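Local coordinates for protein succinate dehydrogenase subunit A (Mycolicibacterium smegmatis, PDB 7D6V) that probably oxidises succinate to fumarate at its FAD, as the flavoprotein subunit of a membrane-bound succinate dehydrogenase that delivers electrons to quinone, at residues E171-E176 against F188-E193; V37-F42 against E224-G229; N575-L580 against K620-E625. All blocks are in the same frame, centred on the assembly; numbering follows the deposited sequence.

Overall arrangement
Contacts 1 and 2 hold neighbouring parts of the same FAD pocket, while contact 3 lies on the opposite side of the chain's centre. The centres of contacts 1 and 2 are about 9 Å apart, and 171-176 meets 37-42 directly: Thr172 N lies 2.7 Å from Thr38 O and Glu171 N 3.0 Å from Ser40 O, both probable hydrogen bonds. In sequence, both strands of contact 1 fall between the two segments of contact 2. Together they hold the AMP half of FAD, contact 1 at the adenine and contact 2 at adenine, ribose and phosphate. Contact 3 comes later, its centre about 36 Å from that of contact 2 and their nearest atoms about 16 Å apart.

Contact 1 of 3, residues E171-E176 against F188-E193; sequences ETSITE and FGYYRE. With FAD (flavin-adenine dinucleotide), chain D.
The Tyr190 ring takes Ser173 CB over one face, a CH-pi contact 4.0 Å from CB to the ring centroid and 28° off the normal, while at its edge Thr175 CG2 comes within 3.5 Å of Tyr190 CE1. These residues lie on the two strands of an antiparallel beta hairpin, 172-179 and 184-191, part of the beta meander that follows strand 166-169 of the Rossmann-type FAD fold. Tyr190 CG sits between the backbone N and the carbonyl carbon (chi1 62°), which lays the ring across the paired strand; Trp534 and His535 also meet this ring. Thr175 OG1 stands at the Phe188 ring edge, and helix 458-469 packs against Phe188.

Ser173 and Tyr190 form a hydrogen-bonded pair, with backbone bonds in both directions. The register then slips: Thr175 N and Glu176 N both donate to Phe188 O, at 2.9 and 3.2 Å, the signature of a classic beta bulge. At the other end, Glu171 OE1 and Arg192 NH1 make a salt bridge of 3.2 Å with weak hydrogen-bond geometry.

The outer edge of strand 172-179 reads the adenine through its backbone: Ile174 N donates to FAD N1A at 3.1 Å, and FAD N6A donates to Ile174 O at 3.2 Å.

Contact 2 of 3, residues V37-F42 against E224-G229; sequences VTKSLF and EYTGDG. With FAD (flavin-adenine dinucleotide), chain D.
Lys39 NZ forms a salt bridge with Asp228 OD2 at 2.7 Å, approaching nearly along the carboxylate C-O axis, and a weak hydrogen bond to Glu224 O at 3.4 Å. This is the adenosine end of the FAD pocket in the Rossmann-type fold: 37-42 leaves the end of strand 34-37, whereas the loop 224-229 leads into helix 230-236, with Gly229 at its N-cap. Asp539 places another carboxylate near Asp228 OD2, so the ammonium group probably offsets a local concentration of negative charge.

A second polar cluster surrounds Glu224 OE2, which is gripped twice. Ser40 OG donates to its syn lone pair at 3.2 Å, and the ribose hydroxyl FAD O2B donates to it at 2.8 Å. The same hydroxyl receives a weak bond from Lys39 N at 3.3 Å, so both loops hold one ribose oxygen. Tyr225, the centre of an inverse gamma turn, hydrogen-bonds through OH to the phosphate oxygen FAD O2A, which lies at the ring edge and in its plane. Asp228 OD2 additionally accepts a weak bond from FAD N6A at 3.3 Å.

Outward from these bonds, the Lys39 chain runs over one face of the adenine. A bend at chi3 (-87°) turns its end toward Asp228, with CE 3.4 Å from FAD C5A. Asn53 of the iron-sulfur subunit packs on Ser40 and Glu224. Beside the ribose, Thr38 CG2 lies 3.6 Å from FAD O3B.

Contact 3 of 3, residues N575-L580 against K620-E625; sequences NWRNTL and KYYTPE
A cation-pi stack of Arg577 on Tyr622 joins two irregular loops, the first of them within the fumarate reductase flavoprotein C-terminal family region. The guanidinium lies flat on the phenol ring, planes 16° apart and centres 4.0 Å apart. Arg577 NE stands over the middle of the ring, 3.5 Å above its plane, whereas CZ is off-centre. The aliphatic part contributes too: Arg577 CD makes a CH-pi contact 4.0 Å from the Tyr622 centroid. Bends at chi2 and chi3 (39°) fold the arginine chain so that both CD and the charged group lie over the same ring.

Around the edge of the guanidinium, Tyr621 O lies in plane, and Glu625 OE2 is 3.5 Å from Arg577 NH1. This long, weak salt bridge is less certain in detail, because the backbone at both residues is strained in the model. Asn575 CB against Thr623 CG2, 3.7 Å apart, adds a small apolar touch.

Arg577 NH2 has its hydrogen bond elsewhere, to Phe80 O in the loop between helices 67-76 and 84-102, and the Phe80 ring meets Tyr621. Thus the segment before strand 582-585 and the one after helix 615-618 both pack against that loop.

Contact 1 of 3, residues E171-E176 against F188-E193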
loop_
_atom_site.group_PDB
_atom_site.type_symbol
_atom_site.label_atom_id
_atom_site.label_comp_id
_atom_site.label_asym_id
_atom_site.label_seq_id
_atom_site.Cartn_x
_atom_site.Cartn_y
_atom_site.Cartn_z
ATOM N N GLU A 171 17.329 -2.460 -3.981
ATOM C CA GLU A 171 17.909 -3.627 -3.313
ATOM C C GLU A 171 19.428 -3.503 -3.213
ATOM O O GLU A 171 20.161 -4.479 -3.365
ATOM C CB GLU A 171 17.518 -4.926 -4.021
ATOM C CG GLU A 171 16.040 -5.288 -3.978
ATOM C CD GLU A 171 15.550 -5.624 -2.588
ATOM O OE1 GLU A 171 16.346 -6.156 -1.791
ATOM O OE2 GLU A 171 14.365 -5.376 -2.294
ATOM N N THR A 172 19.905 -2.286 -2.962
ATOM C CA THR A 172 21.327 -2.002 -2.834
ATOM C C THR A 172 21.564 -1.277 -1.519
ATOM O O THR A 172 20.838 -0.337 -1.187
ATOM C CB THR A 172 21.835 -1.158 -4.006
ATOM O OG1 THR A 172 21.459 -1.779 -5.239
ATOM C CG2 THR A 172 23.345 -1.031 -3.959
ATOM N N SER A 173 22.577 -1.709 -0.777
ATOM C CA SER A 173 22.867 -1.182 0.548
ATOM C C SER A 173 24.255 -0.562 0.555
ATOM O O SER A 173 25.225 -1.206 0.149
ATOM C CB SER A 173 22.768 -2.285 1.603
ATOM O OG SER A 173 23.084 -1.794 2.891
ATOM N N ILE A 174 24.344 0.681 1.015
ATOM C CA ILE A 174 25.603 1.415 1.079
ATOM C C ILE A 174 26.190 1.245 2.471
ATOM O O ILE A 174 25.504 1.469 3.475
ATOM C CB ILE A 174 25.401 2.903 0.744
ATOM C CG1 ILE A 174 24.934 3.068 -0.702
ATOM C CG2 ILE A 174 26.679 3.679 0.981
ATOM C CD1 ILE A 174 25.930 2.586 -1.729
ATOM N N THR A 175 27.460 0.845 2.534
ATOM C CA THR A 175 28.116 0.569 3.803
ATOM C C THR A 175 29.219 1.553 4.159
ATOM O O THR A 175 29.627 1.594 5.323
ATOM C CB THR A 175 28.706 -0.849 3.806
ATOM O OG1 THR A 175 29.842 -0.900 2.937
ATOM C CG2 THR A 175 27.675 -1.854 3.335
ATOM N N GLU A 176 29.712 2.336 3.205
ATOM C CA GLU A 176 30.791 3.271 3.478
ATOM C C GLU A 176 30.707 4.440 2.510
ATOM O O GLU A 176 30.191 4.318 1.398
ATOM C CB GLU A 176 32.161 2.592 3.366
ATOM C CG GLU A 176 33.290 3.325 4.065
ATOM C CD GLU A 176 33.223 3.195 5.576
ATOM O OE1 GLU A 176 32.465 3.955 6.214
ATOM O OE2 GLU A 176 33.927 2.324 6.127
ATOM N N PHE A 188 30.399 3.241 -1.373
ATOM C CA PHE A 188 30.702 1.829 -1.545
ATOM C C PHE A 188 29.605 0.998 -0.895
ATOM O O PHE A 188 29.177 1.292 0.222
ATOM C CB PHE A 188 32.068 1.491 -0.936
ATOM C CG PHE A 188 32.431 0.038 -1.011
ATOM C CD1 PHE A 188 33.076 -0.471 -2.123
ATOM C CD2 PHE A 188 32.143 -0.817 0.036
ATOM C CE1 PHE A 188 33.416 -1.803 -2.190
ATOM C CE2 PHE A 188 32.477 -2.151 -0.032
ATOM C CZ PHE A 188 33.116 -2.642 -1.144
ATOM N N GLY A 189 29.149 -0.033 -1.594
ATOM C CA GLY A 189 28.104 -0.870 -1.054
ATOM C C GLY A 189 28.059 -2.210 -1.748
ATOM O O GLY A 189 28.963 -2.572 -2.501
ATOM N N TYR A 190 26.979 -2.943 -1.494
ATOM C CA TYR A 190 26.806 -4.268 -2.067
ATOM C C TYR A 190 25.384 -4.424 -2.580
ATOM O O TYR A 190 24.457 -3.766 -2.104
ATOM C CB TYR A 190 27.115 -5.376 -1.044
ATOM C CG TYR A 190 26.203 -5.371 0.159
ATOM C CD1 TYR A 190 26.523 -4.641 1.290
ATOM C CD2 TYR A 190 25.020 -6.096 0.164
ATOM C CE1 TYR A 190 25.693 -4.629 2.388
ATOM C CE2 TYR A 190 24.184 -6.087 1.255
ATOM C CZ TYR A 190 24.527 -5.355 2.365
ATOM O OH TYR A 190 23.698 -5.341 3.461
ATOM N N TYR A 191 25.228 -5.312 -3.554
ATOM C CA TYR A 191 23.911 -5.722 -4.017
ATOM C C TYR A 191 23.368 -6.798 -3.090
ATOM O O TYR A 191 24.063 -7.769 -2.784
ATOM C CB TYR A 191 23.985 -6.255 -5.444
ATOM C CG TYR A 191 24.246 -5.207 -6.497
ATOM C CD1 TYR A 191 25.462 -5.152 -7.159
ATOM C CD2 TYR A 191 23.269 -4.290 -6.846
ATOM C CE1 TYR A 191 25.704 -4.206 -8.124
ATOM C CE2 TYR A 191 23.502 -3.340 -7.812
ATOM C CZ TYR A 191 24.721 -3.304 -8.449
ATOM O OH TYR A 191 24.958 -2.358 -9.415
ATOM N N ARG A 192 22.126 -6.626 -2.641
ATOM C CA ARG A 192 21.525 -7.636 -1.778
ATOM C C ARG A 192 21.376 -8.963 -2.506
ATOM O O ARG A 192 21.658 -10.020 -1.939
ATOM C CB ARG A 192 20.170 -7.161 -1.260
ATOM C CG ARG A 192 20.234 -6.015 -0.279
ATOM C CD ARG A 192 18.890 -5.819 0.391
ATOM N NE ARG A 192 18.680 -6.779 1.467
ATOM C CZ ARG A 192 17.488 -7.131 1.934
ATOM N NH1 ARG A 192 16.389 -6.602 1.419
ATOM N NH2 ARG A 192 17.394 -8.014 2.916
ATOM N N GLU A 193 20.966 -8.924 -3.774
ATOM C CA GLU A 193 20.642 -10.151 -4.497
ATOM C C GLU A 193 21.861 -11.053 -4.653
ATOM O O GLU A 193 21.778 -12.267 -4.443
ATOM C CB GLU A 193 20.056 -9.806 -5.863
ATOM C CG GLU A 193 20.077 -10.957 -6.849
ATOM C CD GLU A 193 19.765 -10.518 -8.261
ATOM O OE1 GLU A 193 19.676 -9.296 -8.496
ATOM O OE2 GLU A 193 19.601 -11.394 -9.134
HETATM P PA FAD D . 12.138 6.928 4.134
HETATM O O1A FAD D . 11.355 7.157 2.895
HETATM O O2A FAD D . 11.464 6.364 5.325
HETATM O O5B FAD D . 13.312 5.912 3.761
HETATM C C5B FAD D . 14.646 6.311 3.502
HETATM C C4B FAD D . 15.197 5.530 2.321
HETATM O O4B FAD D . 16.599 5.335 2.467
HETATM C C3B FAD D . 14.613 4.147 2.164
HETATM O O3B FAD D . 14.348 3.958 0.782
HETATM C C2B FAD D . 15.729 3.216 2.561
HETATM O O2B FAD D . 15.671 1.966 1.885
HETATM C C1B FAD D . 16.938 3.997 2.139
HETATM N N9A FAD D . 18.136 3.566 2.877
HETATM C C8A FAD D . 18.296 3.559 4.199
HETATM N N7A FAD D . 19.519 3.107 4.529
HETATM C C5A FAD D . 20.160 2.812 3.395
HETATM C C6A FAD D . 21.482 2.290 3.017
HETATM N N6A FAD D . 22.401 1.979 3.943
HETATM N N1A FAD D . 21.743 2.132 1.714
HETATM C C2A FAD D . 20.853 2.439 0.767
HETATM N N3A FAD D . 19.639 2.913 1.038
HETATM C C4A FAD D . 19.243 3.119 2.307
HETATM N N1 FAD D . 4.803 11.678 9.412
HETATM C C2 FAD D . 3.772 12.519 9.199
HETATM O O2 FAD D . 4.019 13.706 8.964
HETATM N N3 FAD D . 2.496 12.136 9.229
HETATM C C4 FAD D . 2.148 10.881 9.480
HETATM O O4 FAD D . 0.956 10.548 9.502
HETATM C C4X FAD D . 3.206 9.889 9.729
HETATM N N5 FAD D . 2.923 8.603 9.987
HETATM C C5X FAD D . 3.913 7.724 10.205
HETATM C C6 FAD D . 3.603 6.400 10.467
HETATM C C7 FAD D . 4.615 5.488 10.697
HETATM C C7M FAD D . 4.292 4.052 10.984
HETATM C C8 FAD D . 6.025 5.927 10.661
HETATM C C8M FAD D . 7.124 4.937 10.910
HETATM C C9 FAD D . 6.342 7.246 10.397
HETATM C C9A FAD D . 5.331 8.157 10.169
HETATM N N10 FAD D . 5.648 9.492 9.905
HETATM C C10 FAD D . 4.593 10.380 9.677
HETATM C "C1'" FAD D . 7.034 9.942 9.849
HETATM C "C2'" FAD D . 7.449 10.124 8.394
HETATM O "O2'" FAD D . 6.841 9.123 7.581
HETATM C "C3'" FAD D . 8.949 9.998 8.198
HETATM O "O3'" FAD D . 9.586 11.069 8.880
HETATM C "C4'" FAD D . 9.305 10.079 6.723
HETATM O "O4'" FAD D . 8.686 9.011 6.021
HETATM C "C5'" FAD D . 10.799 9.995 6.482
HETATM O "O5'" FAD D . 10.997 9.869 5.082
HETATM P P FAD D . 12.442 9.785 4.415
HETATM O O1P FAD D . 12.269 10.057 2.963
HETATM O O2P FAD D . 13.397 10.623 5.187
HETATM O O3P FAD D . 12.897 8.255 4.616
#

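Contact 2 of 3, residues V37-F42 against E224-G229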
loop_
_atom_site.group_PDB
_atom_site.type_symbol
_atom_site.label_atom_id
_atom_site.label_comp_id
_atom_site.label_asym_id
_atom_site.label_seq_id
_atom_site.Cartn_x
_atom_site.Cartn_y
_atom_site.Cartn_z
ATOM N N VAL A 37 20.027 5.014 -4.953
ATOM C CA VAL A 37 20.350 3.768 -4.272
ATOM C C VAL A 37 19.324 3.549 -3.172
ATOM O O VAL A 37 19.100 4.433 -2.340
ATOM C CB VAL A 37 21.779 3.790 -3.706
ATOM C CG1 VAL A 37 22.092 2.479 -3.010
ATOM C CG2 VAL A 37 22.774 4.056 -4.818
ATOM N N THR A 38 18.697 2.377 -3.176
ATOM C CA THR A 38 17.634 2.055 -2.238
ATOM C C THR A 38 17.905 0.686 -1.637
ATOM O O THR A 38 18.280 -0.246 -2.350
ATOM C CB THR A 38 16.265 2.058 -2.930
ATOM O OG1 THR A 38 16.016 3.351 -3.486
ATOM C CG2 THR A 38 15.167 1.752 -1.934
ATOM N N LYS A 39 17.706 0.566 -0.327
ATOM C CA LYS A 39 17.922 -0.713 0.334
ATOM C C LYS A 39 16.777 -1.684 0.076
ATOM O O LYS A 39 16.981 -2.901 0.102
ATOM C CB LYS A 39 18.108 -0.494 1.833
ATOM C CG LYS A 39 19.160 -1.367 2.465
ATOM C CD LYS A 39 18.945 -1.464 3.957
ATOM C CE LYS A 39 19.625 -0.335 4.686
ATOM N NZ LYS A 39 19.397 -0.413 6.150
ATOM N N SER A 40 15.581 -1.169 -0.186
ATOM C CA SER A 40 14.393 -1.952 -0.480
ATOM C C SER A 40 14.058 -1.838 -1.966
ATOM O O SER A 40 14.833 -1.298 -2.760
ATOM C CB SER A 40 13.234 -1.496 0.409
ATOM O OG SER A 40 13.009 -0.104 0.287
ATOM N N LEU A 41 12.906 -2.377 -2.349
ATOM C CA LEU A 41 12.438 -2.223 -3.717
ATOM C C LEU A 41 12.001 -0.781 -3.968
ATOM O O LEU A 41 11.728 -0.012 -3.043
ATOM C CB LEU A 41 11.280 -3.181 -4.003
ATOM C CG LEU A 41 11.606 -4.669 -4.151
ATOM C CD1 LEU A 41 10.337 -5.484 -4.325
ATOM C CD2 LEU A 41 12.543 -4.907 -5.309
ATOM N N PHE A 42 11.945 -0.417 -5.246
ATOM C CA PHE A 42 11.589 0.941 -5.633
ATOM C C PHE A 42 10.148 1.250 -5.241
ATOM O O PHE A 42 9.220 0.535 -5.630
ATOM C CB PHE A 42 11.784 1.119 -7.138
ATOM C CG PHE A 42 11.753 2.546 -7.597
ATOM C CD1 PHE A 42 12.150 3.569 -6.757
ATOM C CD2 PHE A 42 11.334 2.864 -8.876
ATOM C CE1 PHE A 42 12.123 4.880 -7.183
ATOM C CE2 PHE A 42 11.307 4.170 -9.306
ATOM C CZ PHE A 42 11.701 5.179 -8.458
ATOM N N GLU A 224 14.231 -1.304 7.480
ATOM C CA GLU A 224 15.362 -0.544 6.969
ATOM C C GLU A 224 15.819 0.574 7.898
ATOM O O GLU A 224 16.820 1.231 7.600
ATOM C CB GLU A 224 15.009 0.040 5.599
ATOM C CG GLU A 224 13.928 1.105 5.643
ATOM C CD GLU A 224 13.278 1.333 4.295
ATOM O OE1 GLU A 224 12.410 2.223 4.195
ATOM O OE2 GLU A 224 13.633 0.620 3.334
ATOM N N TYR A 225 15.130 0.802 9.015
ATOM C CA TYR A 225 15.467 1.904 9.917
ATOM C C TYR A 225 16.516 1.448 10.931
ATOM O O TYR A 225 16.281 1.373 12.137
ATOM C CB TYR A 225 14.214 2.425 10.608
ATOM C CG TYR A 225 13.527 3.540 9.861
ATOM C CD1 TYR A 225 13.654 3.660 8.486
ATOM C CD2 TYR A 225 12.751 4.473 10.530
ATOM C CE1 TYR A 225 13.028 4.673 7.800
ATOM C CE2 TYR A 225 12.121 5.490 9.851
ATOM C CZ TYR A 225 12.263 5.588 8.488
ATOM O OH TYR A 225 11.636 6.604 7.808
ATOM N N THR A 226 17.707 1.160 10.414
ATOM C CA THR A 226 18.810 0.671 11.230
ATOM C C THR A 226 19.814 1.759 11.580
ATOM O O THR A 226 20.933 1.444 11.995
ATOM C CB THR A 226 19.524 -0.484 10.526
ATOM O OG1 THR A 226 20.109 -0.015 9.306
ATOM C CG2 THR A 226 18.553 -1.607 10.221
ATOM N N GLY A 227 19.447 3.025 11.425
ATOM C CA GLY A 227 20.357 4.103 11.736
ATOM C C GLY A 227 21.413 4.369 10.692
ATOM O O GLY A 227 22.357 5.118 10.967
ATOM N N ASP A 228 21.295 3.771 9.512
ATOM C CA ASP A 228 22.201 4.094 8.421
ATOM C C ASP A 228 22.007 5.546 8.012
ATOM O O ASP A 228 20.931 6.126 8.181
ATOM C CB ASP A 228 21.951 3.174 7.230
ATOM C CG ASP A 228 22.240 1.725 7.542
ATOM O OD1 ASP A 228 23.098 1.461 8.407
ATOM O OD2 ASP A 228 21.608 0.847 6.924
ATOM N N GLY A 229 23.059 6.142 7.473
ATOM C CA GLY A 229 23.002 7.553 7.167
ATOM C C GLY A 229 23.530 8.371 8.321
ATOM O O GLY A 229 24.495 9.116 8.155
HETATM P PA FAD D . 12.138 6.928 4.134
HETATM O O1A FAD D . 11.355 7.157 2.895
HETATM O O2A FAD D . 11.464 6.364 5.325
HETATM O O5B FAD D . 13.312 5.912 3.761
HETATM C C5B FAD D . 14.646 6.311 3.502
HETATM C C4B FAD D . 15.197 5.530 2.321
HETATM O O4B FAD D . 16.599 5.335 2.467
HETATM C C3B FAD D . 14.613 4.147 2.164
HETATM O O3B FAD D . 14.348 3.958 0.782
HETATM C C2B FAD D . 15.729 3.216 2.561
HETATM O O2B FAD D . 15.671 1.966 1.885
HETATM C C1B FAD D . 16.938 3.997 2.139
HETATM N N9A FAD D . 18.136 3.566 2.877
HETATM C C8A FAD D . 18.296 3.559 4.199
HETATM N N7A FAD D . 19.519 3.107 4.529
HETATM C C5A FAD D . 20.160 2.812 3.395
HETATM C C6A FAD D . 21.482 2.290 3.017
HETATM N N6A FAD D . 22.401 1.979 3.943
HETATM N N1A FAD D . 21.743 2.132 1.714
HETATM C C2A FAD D . 20.853 2.439 0.767
HETATM N N3A FAD D . 19.639 2.913 1.038
HETATM C C4A FAD D . 19.243 3.119 2.307
HETATM N N1 FAD D . 4.803 11.678 9.412
HETATM C C2 FAD D . 3.772 12.519 9.199
HETATM O O2 FAD D . 4.019 13.706 8.964
HETATM N N3 FAD D . 2.496 12.136 9.229
HETATM C C4 FAD D . 2.148 10.881 9.480
HETATM O O4 FAD D . 0.956 10.548 9.502
HETATM C C4X FAD D . 3.206 9.889 9.729
HETATM N N5 FAD D . 2.923 8.603 9.987
HETATM C C5X FAD D . 3.913 7.724 10.205
HETATM C C6 FAD D . 3.603 6.400 10.467
HETATM C C7 FAD D . 4.615 5.488 10.697
HETATM C C7M FAD D . 4.292 4.052 10.984
HETATM C C8 FAD D . 6.025 5.927 10.661
HETATM C C8M FAD D . 7.124 4.937 10.910
HETATM C C9 FAD D . 6.342 7.246 10.397
HETATM C C9A FAD D . 5.331 8.157 10.169
HETATM N N10 FAD D . 5.648 9.492 9.905
HETATM C C10 FAD D . 4.593 10.380 9.677
HETATM C "C1'" FAD D . 7.034 9.942 9.849
HETATM C "C2'" FAD D . 7.449 10.124 8.394
HETATM O "O2'" FAD D . 6.841 9.123 7.581
HETATM C "C3'" FAD D . 8.949 9.998 8.198
HETATM O "O3'" FAD D . 9.586 11.069 8.880
HETATM C "C4'" FAD D . 9.305 10.079 6.723
HETATM O "O4'" FAD D . 8.686 9.011 6.021
HETATM C "C5'" FAD D . 10.799 9.995 6.482
HETATM O "O5'" FAD D . 10.997 9.869 5.082
HETATM P P FAD D . 12.442 9.785 4.415
HETATM O O1P FAD D . 12.269 10.057 2.963
HETATM O O2P FAD D . 13.397 10.623 5.187
HETATM O O3P FAD D . 12.897 8.255 4.616
#

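Contact 3 of 3, residues N575-L580 against K620-E625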
loop_
_atom_site.group_PDB
_atom_site.type_symbol
_atom_site.label_atom_id
_atom_site.label_comp_id
_atom_site.label_asym_id
_atom_site.label_seq_id
_atom_site.Cartn_x
_atom_site.Cartn_y
_atom_site.Cartn_z
ATOM N N ASN A 575 17.274 26.882 30.975
ATOM C CA ASN A 575 17.683 27.843 29.956
ATOM C C ASN A 575 18.022 27.060 28.691
ATOM O O ASN A 575 17.273 27.152 27.718
ATOM C CB ASN A 575 18.819 28.765 30.445
ATOM C CG ASN A 575 20.145 28.056 30.650
ATOM O OD1 ASN A 575 20.686 27.438 29.735
ATOM N ND2 ASN A 575 20.691 28.171 31.854
ATOM N N TRP A 576 19.140 26.321 28.667
ATOM C CA TRP A 576 19.318 25.060 27.940
ATOM C C TRP A 576 18.656 25.005 26.565
ATOM O O TRP A 576 18.448 23.916 26.023
ATOM C CB TRP A 576 18.792 23.894 28.784
ATOM C CG TRP A 576 19.858 23.040 29.430
ATOM C CD1 TRP A 576 20.074 22.878 30.767
ATOM C CD2 TRP A 576 20.839 22.229 28.767
ATOM N NE1 TRP A 576 21.126 22.026 30.979
ATOM C CE2 TRP A 576 21.614 21.613 29.768
ATOM C CE3 TRP A 576 21.139 21.968 27.428
ATOM C CZ2 TRP A 576 22.668 20.754 29.471
ATOM C CZ3 TRP A 576 22.186 21.114 27.136
ATOM C CH2 TRP A 576 22.937 20.518 28.153
ATOM N N ARG A 577 18.340 26.157 25.982
ATOM C CA ARG A 577 17.593 26.220 24.734
ATOM C C ARG A 577 18.444 26.668 23.566
ATOM O O ARG A 577 18.204 26.237 22.438
ATOM C CB ARG A 577 16.393 27.165 24.884
ATOM C CG ARG A 577 15.309 27.018 23.844
ATOM C CD ARG A 577 14.750 28.380 23.477
ATOM N NE ARG A 577 15.800 29.389 23.408
ATOM C CZ ARG A 577 16.593 29.571 22.358
ATOM N NH1 ARG A 577 17.521 30.514 22.386
ATOM N NH2 ARG A 577 16.461 28.812 21.281
ATOM N N ASN A 578 19.428 27.521 23.815
ATOM C CA ASN A 578 20.479 27.810 22.845
ATOM C C ASN A 578 21.685 26.895 23.044
ATOM O O ASN A 578 22.822 27.340 23.178
ATOM C CB ASN A 578 20.859 29.284 22.925
ATOM C CG ASN A 578 21.326 29.696 24.306
ATOM O OD1 ASN A 578 21.438 28.871 25.212
ATOM N ND2 ASN A 578 21.607 30.983 24.472
ATOM N N THR A 579 21.427 25.590 23.067
ATOM C CA THR A 579 22.467 24.574 23.147
ATOM C C THR A 579 22.009 23.357 22.360
ATOM O O THR A 579 20.898 22.865 22.576
ATOM C CB THR A 579 22.768 24.186 24.599
ATOM O OG1 THR A 579 22.988 25.369 25.375
ATOM C CG2 THR A 579 24.008 23.317 24.668
ATOM N N LEU A 580 22.857 22.878 21.450
ATOM C CA LEU A 580 22.500 21.775 20.566
ATOM C C LEU A 580 23.128 20.446 20.939
ATOM O O LEU A 580 22.546 19.405 20.629
ATOM C CB LEU A 580 22.873 22.100 19.117
ATOM C CG LEU A 580 22.006 23.159 18.447
ATOM C CD1 LEU A 580 22.541 23.483 17.067
ATOM C CD2 LEU A 580 20.568 22.682 18.376
ATOM N N LYS A 620 8.573 32.170 28.829
ATOM C CA LYS A 620 8.540 30.819 29.356
ATOM C C LYS A 620 9.598 29.916 28.739
ATOM O O LYS A 620 9.753 28.776 29.186
ATOM C CB LYS A 620 7.155 30.209 29.129
ATOM C CG LYS A 620 6.012 31.155 29.439
ATOM C CD LYS A 620 4.670 30.464 29.304
ATOM C CE LYS A 620 4.466 29.945 27.895
ATOM N NZ LYS A 620 3.028 29.729 27.587
ATOM N N TYR A 621 10.328 30.394 27.731
ATOM C CA TYR A 621 11.273 29.554 27.009
ATOM C C TYR A 621 12.640 30.211 26.882
ATOM O O TYR A 621 13.653 29.521 26.738
ATOM C CB TYR A 621 10.732 29.220 25.619
ATOM C CG TYR A 621 9.434 28.452 25.626
ATOM C CD1 TYR A 621 9.427 27.066 25.628
ATOM C CD2 TYR A 621 8.214 29.111 25.623
ATOM C CE1 TYR A 621 8.248 26.360 25.628
ATOM C CE2 TYR A 621 7.029 28.412 25.624
ATOM C CZ TYR A 621 7.052 27.037 25.626
ATOM O OH TYR A 621 5.873 26.334 25.628
ATOM N N TYR A 622 12.684 31.536 26.933
ATOM C CA TYR A 622 13.902 32.284 26.672
ATOM C C TYR A 622 14.377 32.991 27.932
ATOM O O TYR A 622 13.577 33.405 28.775
ATOM C CB TYR A 622 13.688 33.318 25.561
ATOM C CG TYR A 622 13.639 32.741 24.168
ATOM C CD1 TYR A 622 14.673 32.952 23.274
ATOM C CD2 TYR A 622 12.551 31.994 23.745
ATOM C CE1 TYR A 622 14.632 32.426 22.003
ATOM C CE2 TYR A 622 12.501 31.468 22.476
ATOM C CZ TYR A 622 13.544 31.685 21.609
ATOM O OH TYR A 622 13.495 31.161 20.342
ATOM N N THR A 623 15.695 33.124 28.049
ATOM C CA THR A 623 16.279 33.977 29.063
ATOM C C THR A 623 15.998 35.436 28.713
ATOM O O THR A 623 15.643 35.750 27.575
ATOM C CB THR A 623 17.785 33.735 29.162
ATOM O OG1 THR A 623 18.414 34.119 27.936
ATOM C CG2 THR A 623 18.075 32.270 29.431
ATOM N N PRO A 624 16.145 36.358 29.672
ATOM C CA PRO A 624 15.939 37.777 29.345
ATOM C C PRO A 624 17.010 38.300 28.403
ATOM O O PRO A 624 17.689 39.292 28.686
ATOM C CB PRO A 624 15.999 38.471 30.711
ATOM C CG PRO A 624 16.660 37.495 31.618
ATOM C CD PRO A 624 16.270 36.146 31.124
ATOM N N GLU A 625 17.159 37.621 27.267
ATOM C CA GLU A 625 18.152 37.940 26.256
ATOM C C GLU A 625 17.566 38.646 25.044
ATOM O O GLU A 625 18.331 39.058 24.167
ATOM C CB GLU A 625 18.850 36.659 25.791
ATOM C CG GLU A 625 18.006 35.818 24.840
ATOM C CD GLU A 625 18.524 34.402 24.689
ATOM O OE1 GLU A 625 19.504 34.050 25.374
ATOM O OE2 GLU A 625 17.949 33.637 23.888
#